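Local coordinates for SusD superfamily protein (Bacteroides thetaiotaomicron, PDB 3MCX) that is of uncharacterised function but, as a SusD-family protein of the bacterial outer membrane, probably helps capture glycans for import, at residues Tyr92-Gln97 against Leu126-Leu131; Asn135-Phe140 against Gln174-Val179. All blocks are in the same frame, centred on the assembly; numbering follows the deposited sequence.

Interaction 1 of 2, residues Tyr92-Gln97 against Leu126-Leu131; sequences YKVIRQ and LVMRGL
Arg129 lies against Ile95 with its aliphatic part while its guanidinium is gripped from two helices: NE forms a salt bridge with Asp182 OD2 on helix 172-186, and NH1 bonds to Asn99 OD1, one turn beyond Ile95. These partners hold a buried charge whose flexible stem can serve as apolar filler. The motif is an antiparallel helical hairpin, helix 81-106 doubling back as helix 115-140, in a family of the TPR clan. The backbones come nearest at Ile95 and Arg129, whose CA atoms are 5.3 Å apart. Small hydroxyl residues suit so close a crossing: Thr98 OG1 bonds to Ile95 O and Ser132 OG to Met128 O, each returning its polar end to its own helix, and Ser132 also touches Val94 and Ile95. Across the seam the contacts are apolar. Val94 points its side chain at the partner helix, and its CG1, anti to the backbone N (chi1 167°), meets a selenomethionine, Met128, which is modelled in two conformers. In one of them CG stands anti to the backbone N (chi1 -175°), and the 3.7 Å between Met128 CG and Val94 CG1 holds for that conformer. A looser touch brings beta-branched bulk to methylene, the methyl Ile95 CG2 resting 4.3 Å from Arg129 CG.

Interaction 2 of 2, residues Asn135-Phe140 against Gln174-Val179; sequences NLTRLF and QCYEQV. With ZN (zinc ion), chain B.
Thr137 fits against Cys175 and Tyr176 where helices 115-140 and 172-186 pack antiparallel in the helical part of the SusD fold. Van der Waals contact comes first. Thr137 points straight at its partner helix, and its OG1 lies 3.2 Å from Cys175 CB; a small cysteine leaves room for this approach. The hydroxyl sits beside its own backbone N (chi1 -58°) and bonds to Leu133 O, so a polar atom is satisfied inside the buried seam. The other branch, Thr137 CG2, stands 4.0 Å from Tyr176 CE1, meeting the ring obliquely, while Tyr144 packs edge-to-face with the same ring. Polar contact is made through water. One molecule accepts a bond from Arg138 NE at 2.9 Å, in the plane of the guanidinium at its edge, and bonds to Tyr176 OH at 3.0 Å. Arginine suits this place because its other groups have partners too: NH1 forms a salt bridge with Glu419, and Tyr422 offers a cation-pi contact. Metal binding belongs to the outer side of helix 172-186, where Glu177, its chain extended beyond CG, holds a zinc ion through one carboxylate oxygen: OE1 is 1.9 Å from the metal and OE2 3.1 Å.

From the N terminus, helix 81-106 supplies the first half of interaction 1, and helix 115-140 closes it after 28 intervening residues, most of them helical. The same helix then carries the chain on to interaction 2, which helix 172-186 closes after 33 residues that are mostly irregular loop. The two closures follow in series, neither nested nor crossed, and their centres are about 12 Å apart. Helix 115-140 is thus the shared middle member of a three-helix layer. Leu136 reaches back to helix 81-106, with its CD1 3.7 Å from Ile95 CD1, while Val179 CG2 packs 3.4 Å from Gly130 O, joining both contacts into one buried core.

Interaction 1 of 2, residues Tyr92-Gln97 against Leu126-Leu131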
# COMPACT_ATOMS: atom_id res chain seq x y z
N TYR A 92 10.57 -11.77 -1.04
CA TYR A 92 11.46 -12.55 -1.92
C TYR A 92 10.94 -13.97 -2.16
O TYR A 92 11.15 -14.55 -3.20
CB TYR A 92 12.92 -12.53 -1.43
CG TYR A 92 13.67 -11.35 -1.97
CD1 TYR A 92 13.95 -11.27 -3.31
CD2 TYR A 92 14.03 -10.28 -1.14
CE1 TYR A 92 14.60 -10.17 -3.82
CE2 TYR A 92 14.67 -9.19 -1.64
CZ TYR A 92 14.95 -9.13 -2.99
OH TYR A 92 15.54 -7.99 -3.50
N LYS A 93 10.28 -14.57 -1.16
CA LYS A 93 9.68 -15.89 -1.36
C LYS A 93 8.60 -15.81 -2.45
O LYS A 93 8.54 -16.69 -3.30
CB LYS A 93 9.08 -16.43 -0.05
CG LYS A 93 8.60 -17.88 -0.12
CD LYS A 93 8.18 -18.30 1.32
CE LYS A 93 7.55 -19.68 1.39
NZ LYS A 93 7.03 -19.87 2.80
N VAL A 94 7.77 -14.77 -2.40
CA VAL A 94 6.77 -14.59 -3.44
C VAL A 94 7.47 -14.43 -4.80
O VAL A 94 7.05 -15.05 -5.78
CB VAL A 94 5.85 -13.41 -3.18
CG1 VAL A 94 5.03 -13.06 -4.44
CG2 VAL A 94 4.91 -13.74 -1.99
N ILE A 95 8.52 -13.61 -4.87
CA ILE A 95 9.23 -13.42 -6.15
C ILE A 95 9.76 -14.75 -6.68
O ILE A 95 9.58 -15.11 -7.85
CB ILE A 95 10.35 -12.38 -5.99
CG1 ILE A 95 9.73 -10.99 -5.85
CG2 ILE A 95 11.33 -12.47 -7.18
CD1 ILE A 95 10.70 -9.89 -5.41
N ARG A 96 10.37 -15.51 -5.79
CA ARG A 96 10.90 -16.81 -6.18
C ARG A 96 9.81 -17.74 -6.72
O ARG A 96 10.01 -18.41 -7.70
CB ARG A 96 11.71 -17.41 -5.04
CG ARG A 96 12.96 -16.58 -4.77
CD ARG A 96 13.86 -17.13 -3.69
NE ARG A 96 13.22 -17.86 -2.61
CZ ARG A 96 13.21 -17.41 -1.37
NH1 ARG A 96 13.81 -16.27 -1.14
NH2 ARG A 96 12.64 -18.07 -0.43
N GLN A 97 8.67 -17.76 -6.07
CA GLN A 97 7.57 -18.57 -6.55
C GLN A 97 7.05 -18.10 -7.91
O GLN A 97 6.75 -18.92 -8.77
CB GLN A 97 6.44 -18.62 -5.52
CG GLN A 97 6.86 -19.38 -4.25
CD GLN A 97 5.70 -19.70 -3.32
OE1 GLN A 97 4.54 -19.42 -3.63
NE2 GLN A 97 6.02 -20.29 -2.17
N LEU A 126 3.51 -12.36 -13.45
CA LEU A 126 4.36 -11.23 -13.82
C LEU A 126 3.98 -9.98 -13.08
O LEU A 126 4.84 -9.27 -12.57
CB LEU A 126 4.32 -10.98 -15.35
CG LEU A 126 5.26 -11.84 -16.23
CD1 LEU A 126 4.88 -11.67 -17.71
CD2 LEU A 126 6.76 -11.48 -15.95
N VAL A 127 2.68 -9.71 -12.96
CA VAL A 127 2.25 -8.53 -12.22
C VAL A 127 2.63 -8.68 -10.75
O VAL A 127 3.15 -7.75 -10.13
CB VAL A 127 0.74 -8.19 -12.35
CG1 VAL A 127 0.45 -6.88 -11.56
CG2 VAL A 127 0.34 -7.99 -13.76
N MSE A 128 2.42 -9.86 -10.18
CA MSE A 128 2.83 -10.09 -8.80
C MSE A 128 4.34 -9.95 -8.62
O MSE A 128 4.80 -9.46 -7.61
CB MSE A 128 2.34 -11.45 -8.32
CG MSE A 128 2.62 -11.71 -6.86
SE MSE A 128 1.88 -10.40 -5.61
CE MSE A 128 0.29 -9.85 -6.61
N ARG A 129 5.12 -10.41 -9.59
CA ARG A 129 6.59 -10.23 -9.50
C ARG A 129 6.97 -8.75 -9.50
O ARG A 129 7.80 -8.30 -8.72
CB ARG A 129 7.30 -10.93 -10.64
CG ARG A 129 8.80 -11.12 -10.40
CD ARG A 129 9.48 -11.91 -11.47
NE ARG A 129 9.55 -11.23 -12.75
CZ ARG A 129 10.00 -11.79 -13.86
NH1 ARG A 129 10.40 -13.04 -13.84
NH2 ARG A 129 10.06 -11.10 -15.01
N GLY A 130 6.36 -8.00 -10.39
CA GLY A 130 6.62 -6.56 -10.46
C GLY A 130 6.17 -5.81 -9.24
O GLY A 130 6.90 -4.98 -8.67
N LEU A 131 4.96 -6.15 -8.77
CA LEU A 131 4.43 -5.52 -7.55
C LEU A 131 5.34 -5.81 -6.34
O LEU A 131 5.62 -4.92 -5.54
CB LEU A 131 3.03 -6.04 -7.30
CG LEU A 131 2.28 -5.49 -6.10
CD1 LEU A 131 2.25 -3.96 -6.14
CD2 LEU A 131 0.83 -6.09 -6.10

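Interaction 2 of 2, residues Asn135-Phe140 against Gln174-Val179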
# COMPACT_ATOMS: atom_id res chain seq x y z
N ASN A 135 7.37 -3.14 -4.04
CA ASN A 135 7.22 -3.09 -2.58
C ASN A 135 8.55 -3.12 -1.86
O ASN A 135 8.78 -2.34 -0.93
CB ASN A 135 6.30 -4.21 -2.13
CG ASN A 135 4.83 -3.96 -2.51
OD1 ASN A 135 4.37 -2.81 -2.50
ND2 ASN A 135 4.10 -5.03 -2.83
N LEU A 136 9.45 -4.02 -2.27
CA LEU A 136 10.78 -4.05 -1.66
C LEU A 136 11.56 -2.74 -1.90
O LEU A 136 12.23 -2.24 -1.02
CB LEU A 136 11.59 -5.23 -2.18
CG LEU A 136 11.15 -6.59 -1.65
CD1 LEU A 136 11.61 -7.68 -2.60
CD2 LEU A 136 11.70 -6.81 -0.24
N THR A 137 11.48 -2.24 -3.13
CA THR A 137 12.27 -1.11 -3.53
C THR A 137 11.84 0.13 -2.73
O THR A 137 12.67 0.95 -2.36
CB THR A 137 12.18 -0.88 -5.05
OG1 THR A 137 12.63 -2.05 -5.74
CG2 THR A 137 13.01 0.33 -5.48
N ARG A 138 10.54 0.28 -2.50
CA ARG A 138 10.07 1.48 -1.86
C ARG A 138 10.28 1.43 -0.34
O ARG A 138 10.38 2.49 0.25
CB ARG A 138 8.61 1.76 -2.26
CG ARG A 138 7.63 0.84 -1.69
CD ARG A 138 6.30 0.83 -2.49
NE ARG A 138 5.70 2.09 -2.85
CZ ARG A 138 4.37 2.37 -2.81
NH1 ARG A 138 3.48 1.51 -2.32
NH2 ARG A 138 3.92 3.50 -3.30
N LEU A 139 10.45 0.24 0.25
CA LEU A 139 10.80 0.13 1.68
C LEU A 139 12.29 0.30 1.90
O LEU A 139 12.69 0.97 2.85
CB LEU A 139 10.38 -1.23 2.26
CG LEU A 139 9.06 -1.19 3.03
CD1 LEU A 139 7.85 -0.84 2.13
CD2 LEU A 139 8.87 -2.52 3.79
N PHE A 140 13.11 -0.34 1.06
CA PHE A 140 14.52 -0.50 1.34
C PHE A 140 15.43 0.42 0.52
O PHE A 140 16.66 0.36 0.64
CB PHE A 140 14.90 -1.98 1.15
CG PHE A 140 14.26 -2.89 2.18
CD1 PHE A 140 14.81 -2.99 3.43
CD2 PHE A 140 13.08 -3.57 1.89
CE1 PHE A 140 14.23 -3.80 4.43
CE2 PHE A 140 12.47 -4.38 2.88
CZ PHE A 140 13.06 -4.47 4.14
N GLN A 174 16.93 0.83 -11.74
CA GLN A 174 16.95 -0.48 -12.35
C GLN A 174 15.79 -1.33 -11.85
O GLN A 174 15.13 -2.05 -12.61
CB GLN A 174 18.28 -1.16 -12.06
CG GLN A 174 19.44 -0.61 -12.89
CD GLN A 174 20.78 -1.18 -12.48
OE1 GLN A 174 21.02 -1.44 -11.29
NE2 GLN A 174 21.67 -1.36 -13.45
N CYS A 175 15.49 -1.18 -10.57
CA CYS A 175 14.36 -1.89 -9.98
C CYS A 175 13.05 -1.41 -10.58
O CYS A 175 12.22 -2.22 -10.99
CB CYS A 175 14.37 -1.75 -8.46
SG CYS A 175 15.72 -2.66 -7.67
N TYR A 176 12.85 -0.10 -10.64
CA TYR A 176 11.62 0.41 -11.26
C TYR A 176 11.47 -0.02 -12.74
O TYR A 176 10.38 -0.31 -13.20
CB TYR A 176 11.49 1.93 -11.12
CG TYR A 176 10.84 2.45 -9.86
CD1 TYR A 176 11.53 2.56 -8.66
CD2 TYR A 176 9.53 2.90 -9.88
CE1 TYR A 176 10.93 3.07 -7.51
CE2 TYR A 176 8.92 3.41 -8.74
CZ TYR A 176 9.64 3.52 -7.58
OH TYR A 176 9.02 4.05 -6.46
N GLU A 177 12.57 -0.03 -13.47
CA GLU A 177 12.53 -0.50 -14.88
C GLU A 177 11.97 -1.92 -14.93
O GLU A 177 11.14 -2.23 -15.77
CB GLU A 177 13.89 -0.52 -15.51
CG GLU A 177 14.42 0.81 -15.90
CD GLU A 177 15.81 0.68 -16.49
OE1 GLU A 177 16.51 -0.35 -16.22
OE2 GLU A 177 16.19 1.59 -17.26
N GLN A 178 12.41 -2.77 -14.01
CA GLN A 178 11.94 -4.17 -14.01
C GLN A 178 10.47 -4.27 -13.59
O GLN A 178 9.73 -5.08 -14.19
CB GLN A 178 12.83 -5.04 -13.12
CG GLN A 178 12.53 -6.52 -13.19
CD GLN A 178 12.82 -7.09 -14.55
OE1 GLN A 178 13.94 -7.00 -15.05
NE2 GLN A 178 11.80 -7.70 -15.16
N VAL A 179 10.06 -3.43 -12.62
CA VAL A 179 8.68 -3.40 -12.21
C VAL A 179 7.77 -3.04 -13.38
O VAL A 179 6.77 -3.71 -13.66
CB VAL A 179 8.46 -2.38 -11.11
CG1 VAL A 179 6.95 -2.18 -10.83
CG2 VAL A 179 9.24 -2.81 -9.83
ZN ZN B . 18.24 -0.69 -16.96
O HOH W 1 7.03 4.32 -4.24
O HOH W 2 18.43 -2.30 -15.80